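Local coordinates for sensor histidine kinase PdtaS (Mycobacterium tuberculosis, PDB 2YKF), which autophosphorylates on a histidine as the cytosolic sensor kinase of a two-component system, probably in response to c-di-GMP during nutrient deprivation, at residues 19-22 / 23-27; 30-33 / 34-37. All blocks are in the same frame, centred on the assembly; numbering follows the deposited sequence.

In the fold
Both contacts lie on helix 18-38 of the GAF domain, in the sensor region of the kinase. Contact 1 (19-27) comes first along the chain and contact 2 (30-37) follows it, with centres about 16 Å apart and no touch between their segments. The helix packs against the antiparallel sheet of the GAF domain: contact 1 meets strands 41-47, 114-120 and 123-131, whereas contact 2 reaches strands 41-47 and 53-59 and also helix 143-161. Contact 1 is partly buried, with its centre about 15 Å from the chain centre; contact 2 is buried, about 5 Å from it. The helix touches the second subunit through H25 in its first half and goes on to the middle of the chain.

Contact 1 of 2, residues 19-22 / 23-27; sequences SAVD and HLHAV
V21 and H25, one helical turn apart, lie side by side and point the same way. The CG1 methyl of V21 stands 3.5 Å from CD2 of H25, and the valine torsion accounts for it: CG1 is anti to the backbone N (chi1 169°), which turns this branch along the helix toward the ring. At the ring edge, CD2 of H25 is also 3.1 Å from the carbonyl O of V21, near the ring plane. That same oxygen accepts the backbone N-H of H25 at 3.0 Å, a nearly straight bond of 165°. Across the ring from CD2, ND1 hydrogen-bonds OE1 of E285 of the second subunit, and R288 of that subunit packs on the imidazole; this side chain therefore joins an intrahelical contact to the dimer interface.

Around the helix the packing differs. S19 and D22 are exposed, their first side-chain bonds directed away from the following turn; here the backbone provides the link, with N of A26 donating to O of D22 at 2.9 Å. By contrast, A20, H23 and L24 are buried, CG of L24 resting 3.7 Å from O of A20. This inner face lies on the GAF sheet: L24 touches M44 and V46 of strand 41-47 and V125 of strand 123-131, while the ring of H23 meets F120 on strand 114-120.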
ATOM      1  N   SER A  19      14.914  18.839  18.093  1.00 40.27           N
ATOM      2  CA  SER A  19      14.252  17.654  18.597  1.00 39.42           C
ATOM      3  C   SER A  19      12.796  17.552  18.182  1.00 38.91           C
ATOM      4  O   SER A  19      12.306  16.452  17.805  1.00 38.99           O
ATOM      5  CB  SER A  19      14.295  17.637  20.113  1.00 39.67           C
ATOM      6  OG  SER A  19      15.539  17.156  20.497  1.00 44.78           O
ATOM      7  N   ALA A  20      12.047  18.633  18.348  1.00 37.54           N
ATOM      8  CA  ALA A  20      10.643  18.556  17.919  1.00 37.11           C
ATOM      9  C   ALA A  20      10.551  18.522  16.402  1.00 35.20           C
ATOM     10  O   ALA A  20       9.643  17.922  15.874  1.00 33.52           O
ATOM     11  CB  ALA A  20       9.768  19.705  18.491  1.00 37.43           C
ATOM     12  N   VAL A  21      11.444  19.237  15.711  1.00 36.65           N
ATOM     13  CA  VAL A  21      11.493  19.138  14.241  1.00 34.49           C
ATOM     14  C   VAL A  21      11.666  17.653  13.786  1.00 35.52           C
ATOM     15  O   VAL A  21      10.884  17.162  12.973  1.00 33.15           O
ATOM     16  CB  VAL A  21      12.530  20.053  13.625  1.00 36.45           C
ATOM     17  CG1 VAL A  21      12.730  19.714  12.134  1.00 34.39           C
ATOM     18  CG2 VAL A  21      12.090  21.581  13.784  1.00 35.77           C
ATOM     19  N   ASP A  22      12.639  16.947  14.359  1.00 34.58           N
ATOM     20  CA  ASP A  22      12.762  15.480  14.180  1.00 35.60           C
ATOM     21  C   ASP A  22      11.518  14.683  14.414  1.00 32.91           C
ATOM     22  O   ASP A  22      11.212  13.790  13.638  1.00 31.05           O
ATOM     23  CB  ASP A  22      13.764  14.899  15.173  1.00 37.39           C
ATOM     24  CG  ASP A  22      15.142  15.201  14.824  1.00 40.91           C
ATOM     25  OD1 ASP A  22      15.392  15.637  13.660  1.00 48.60           O
ATOM     26  OD2 ASP A  22      16.010  14.934  15.710  1.00 48.46           O
ATOM     27  N   HIS A  23      10.850  14.941  15.533  1.00 30.25           N
ATOM     28  CA  HIS A  23       9.647  14.247  15.832  1.00 29.17           C
ATOM     29  C   HIS A  23       8.565  14.454  14.737  1.00 29.40           C
ATOM     30  O   HIS A  23       7.861  13.509  14.387  1.00 27.20           O
ATOM     31  CB  HIS A  23       9.111  14.698  17.174  1.00 30.58           C
ATOM     32  CG  HIS A  23       7.923  13.923  17.650  1.00 29.59           C
ATOM     33  ND1 HIS A  23       8.008  12.614  18.072  1.00 32.23           N
ATOM     34  CD2 HIS A  23       6.629  14.290  17.815  1.00 29.14           C
ATOM     35  CE1 HIS A  23       6.822  12.214  18.494  1.00 34.36           C
ATOM     36  NE2 HIS A  23       5.969  13.225  18.363  1.00 29.53           N
ATOM     37  N   LEU A  24       8.418  15.678  14.217  1.00 28.50           N
ATOM     38  CA  LEU A  24       7.412  15.871  13.183  1.00 29.17           C
ATOM     39  C   LEU A  24       7.819  15.151  11.924  1.00 27.54           C
ATOM     40  O   LEU A  24       6.956  14.610  11.229  1.00 26.16           O
ATOM     41  CB  LEU A  24       7.103  17.360  12.884  1.00 29.54           C
ATOM     42  CG  LEU A  24       6.451  18.061  14.108  1.00 28.26           C
ATOM     43  CD1 LEU A  24       6.170  19.505  13.767  1.00 28.77           C
ATOM     44  CD2 LEU A  24       5.187  17.396  14.511  1.00 27.07           C
ATOM     45  N   HIS A  25       9.107  15.163  11.596  1.00 27.42           N
ATOM     46  CA  HIS A  25       9.580  14.397  10.425  1.00 29.56           C
ATOM     47  C   HIS A  25       9.206  12.899  10.578  1.00 29.16           C
ATOM     48  O   HIS A  25       8.732  12.261   9.636  1.00 27.94           O
ATOM     49  CB  HIS A  25      11.096  14.490  10.255  1.00 30.37           C
ATOM     50  CG  HIS A  25      11.556  15.748   9.592  1.00 34.66           C
ATOM     51  ND1 HIS A  25      11.563  15.911   8.220  1.00 33.66           N
ATOM     52  CD2 HIS A  25      12.115  16.881  10.105  1.00 37.19           C
ATOM     53  CE1 HIS A  25      12.086  17.096   7.913  1.00 36.70           C
ATOM     54  NE2 HIS A  25      12.424  17.704   9.039  1.00 40.99           N
ATOM     55  N   ALA A  26       9.445  12.372  11.760  1.00 29.78           N
ATOM     56  CA  ALA A  26       9.033  10.978  12.130  1.00 28.97           C
ATOM     57  C   ALA A  26       7.527  10.734  12.005  1.00 27.34           C
ATOM     58  O   ALA A  26       7.088   9.689  11.484  1.00 25.29           O
ATOM     59  CB  ALA A  26       9.536  10.648  13.587  1.00 29.25           C
ATOM     60  N   VAL A  27       6.688  11.676  12.480  1.00 25.68           N
ATOM     61  CA  VAL A  27       5.260  11.550  12.268  1.00 25.10           C
ATOM     62  C   VAL A  27       4.895  11.373  10.783  1.00 25.96           C
ATOM     63  O   VAL A  27       4.135  10.422  10.418  1.00 26.82           O
ATOM     64  CB  VAL A  27       4.456  12.797  12.791  1.00 26.71           C
ATOM     65  CG1 VAL A  27       2.962  12.676  12.356  1.00 23.72           C
ATOM     66  CG2 VAL A  27       4.623  12.886  14.372  1.00 25.80           C
TER

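Contact 2 of 2, residues 30-33 / 34-37; sequences EWQL and LADL
Q32 and D36 form an i to i+4 side-chain pair on an alpha-helix of the GAF fold, and L33 and L37 form a second, apolar pair with the same spacing. The helix is kinked here: N of L33 makes a weak 3.3 Å bond to O of E30, three residues back, while the residues of 34-37 recover i to i+4 bonding from A35 onward.

L34 begins the second segment. It is buried, and its CB lies 3.5 Å from O of W31; its side chain reaches L156 and L159 of helix 143-161, while the indole of W31 packs on strands 41-47 and 53-59. A35 comes next, and its N-H donates to O of W31 at an angle of 171°. Its methyl touches C59 of strand 53-59.

At D36 the contact becomes polar. CG lies beside the backbone N, which brings the carboxylate back over the preceding turn, with CG 3.2 Å from O of Q32. The glutamine chain bends at chi2 (65°), bringing NE2 to the acid. The amide and carboxylate planes are turned 44° apart: NE2 of Q32 donates a hydrogen bond of 2.8 Å to OD1 of D36, meeting it from above the carboxylate plane, while OD1 stays almost in the plane of the amide. Both partners have further bonds: OD1 of D36 also accepts N of N62, and NE2 of Q32 also donates to O of R60, tying the helix to the residues after strand 53-59.

L37 closes the segment. A179 touches both L33 and L37, and Y148 and L155 of helix 143-161 touch L37. The N-H of L37 donates to O of L33 at 2.9 Å, and CD1 of L37 meets CD1 of L33 at 3.6 Å.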
ATOM      1  N   GLU A  30       5.664   8.183   9.228  1.00 28.01           N
ATOM      2  CA  GLU A  30       4.877   7.033   9.686  1.00 29.06           C
ATOM      3  C   GLU A  30       3.389   7.134   9.446  1.00 27.90           C
ATOM      4  O   GLU A  30       2.687   6.146   9.589  1.00 26.22           O
ATOM      5  CB  GLU A  30       5.015   6.920  11.186  1.00 30.40           C
ATOM      6  CG  GLU A  30       6.397   6.703  11.653  1.00 37.23           C
ATOM      7  CD  GLU A  30       6.749   5.237  11.910  1.00 47.91           C
ATOM      8  OE1 GLU A  30       6.133   4.329  11.291  1.00 46.54           O
ATOM      9  OE2 GLU A  30       7.675   5.015  12.733  1.00 51.34           O
ATOM     10  N   TRP A  31       2.868   8.335   9.177  1.00 24.32           N
ATOM     11  CA  TRP A  31       1.434   8.491   9.297  1.00 24.91           C
ATOM     12  C   TRP A  31       0.644   7.932   8.083  1.00 24.50           C
ATOM     13  O   TRP A  31      -0.583   7.940   8.111  1.00 24.78           O
ATOM     14  CB  TRP A  31       1.093   9.974   9.532  1.00 23.11           C
ATOM     15  CG  TRP A  31       1.347  10.849   8.376  1.00 25.33           C
ATOM     16  CD1 TRP A  31       2.073  10.587   7.196  1.00 23.47           C
ATOM     17  CD2 TRP A  31       0.895  12.192   8.280  1.00 23.97           C
ATOM     18  NE1 TRP A  31       2.074  11.729   6.405  1.00 26.02           N
ATOM     19  CE2 TRP A  31       1.360  12.719   7.065  1.00 24.32           C
ATOM     20  CE3 TRP A  31       0.137  13.027   9.152  1.00 27.97           C
ATOM     21  CZ2 TRP A  31       1.067  14.073   6.681  1.00 26.75           C
ATOM     22  CZ3 TRP A  31      -0.190  14.302   8.750  1.00 28.62           C
ATOM     23  CH2 TRP A  31       0.282  14.817   7.537  1.00 28.64           C
ATOM     24  N   GLN A  32       1.303   7.407   7.032  1.00 23.64           N
ATOM     25  CA  GLN A  32       0.514   6.613   6.069  1.00 23.52           C
ATOM     26  C   GLN A  32      -0.344   5.537   6.790  1.00 22.98           C
ATOM     27  O   GLN A  32      -1.486   5.258   6.418  1.00 22.09           O
ATOM     28  CB  GLN A  32       1.394   5.960   4.959  1.00 25.79           C
ATOM     29  CG  GLN A  32       0.462   5.330   3.797  1.00 24.70           C
ATOM     30  CD  GLN A  32      -0.313   6.417   3.060  1.00 26.89           C
ATOM     31  OE1 GLN A  32       0.265   7.417   2.589  1.00 29.69           O
ATOM     32  NE2 GLN A  32      -1.634   6.279   3.027  1.00 26.40           N
ATOM     33  N   LEU A  33       0.253   4.850   7.764  1.00 22.55           N
ATOM     34  CA  LEU A  33      -0.428   3.817   8.510  1.00 23.72           C
ATOM     35  C   LEU A  33      -1.676   4.408   9.224  1.00 23.50           C
ATOM     36  O   LEU A  33      -2.755   3.864   9.184  1.00 22.57           O
ATOM     37  CB  LEU A  33       0.527   3.238   9.564  1.00 22.93           C
ATOM     38  CG  LEU A  33      -0.098   2.285  10.559  1.00 23.83           C
ATOM     39  CD1 LEU A  33      -0.768   1.095   9.850  1.00 23.47           C
ATOM     40  CD2 LEU A  33       1.029   1.796  11.597  1.00 26.93           C
ATOM     41  N   LEU A  34      -1.531   5.580   9.830  1.00 25.72           N
ATOM     42  CA  LEU A  34      -2.700   6.226  10.430  1.00 25.20           C
ATOM     43  C   LEU A  34      -3.821   6.575   9.409  1.00 24.45           C
ATOM     44  O   LEU A  34      -4.989   6.261   9.654  1.00 24.15           O
ATOM     45  CB  LEU A  34      -2.202   7.477  11.178  1.00 25.95           C
ATOM     46  CG  LEU A  34      -3.291   8.321  11.826  1.00 30.75           C
ATOM     47  CD1 LEU A  34      -4.044   7.531  12.951  1.00 29.79           C
ATOM     48  CD2 LEU A  34      -2.620   9.589  12.371  1.00 33.83           C
ATOM     49  N   ALA A  35      -3.461   7.180   8.259  1.00 24.44           N
ATOM     50  CA  ALA A  35      -4.432   7.547   7.206  1.00 23.22           C
ATOM     51  C   ALA A  35      -5.113   6.259   6.694  1.00 24.56           C
ATOM     52  O   ALA A  35      -6.357   6.214   6.581  1.00 23.90           O
ATOM     53  CB  ALA A  35      -3.740   8.263   6.060  1.00 21.76           C
ATOM     54  N   ASP A  36      -4.334   5.177   6.534  1.00 21.94           N
ATOM     55  CA  ASP A  36      -4.934   3.921   6.057  1.00 23.39           C
ATOM     56  C   ASP A  36      -5.903   3.294   7.078  1.00 24.15           C
ATOM     57  O   ASP A  36      -6.990   2.789   6.705  1.00 23.85           O
ATOM     58  CB  ASP A  36      -3.879   2.884   5.747  1.00 21.50           C
ATOM     59  CG  ASP A  36      -3.035   3.257   4.452  1.00 27.83           C
ATOM     60  OD1 ASP A  36      -3.414   4.242   3.773  1.00 26.88           O
ATOM     61  OD2 ASP A  36      -2.030   2.570   4.161  1.00 27.03           O
ATOM     62  N   LEU A  37      -5.459   3.211   8.327  1.00 24.77           N
ATOM     63  CA  LEU A  37      -6.329   2.627   9.377  1.00 24.67           C
ATOM     64  C   LEU A  37      -7.555   3.493   9.645  1.00 25.76           C
ATOM     65  O   LEU A  37      -8.566   2.984  10.133  1.00 29.87           O
ATOM     66  CB  LEU A  37      -5.535   2.462  10.647  1.00 25.16           C
ATOM     67  CG  LEU A  37      -4.377   1.467  10.730  1.00 20.44           C
ATOM     68  CD1 LEU A  37      -3.609   1.749  12.009  1.00 26.41           C
ATOM     69  CD2 LEU A  37      -4.845   0.062  10.690  1.00 25.72           C
TER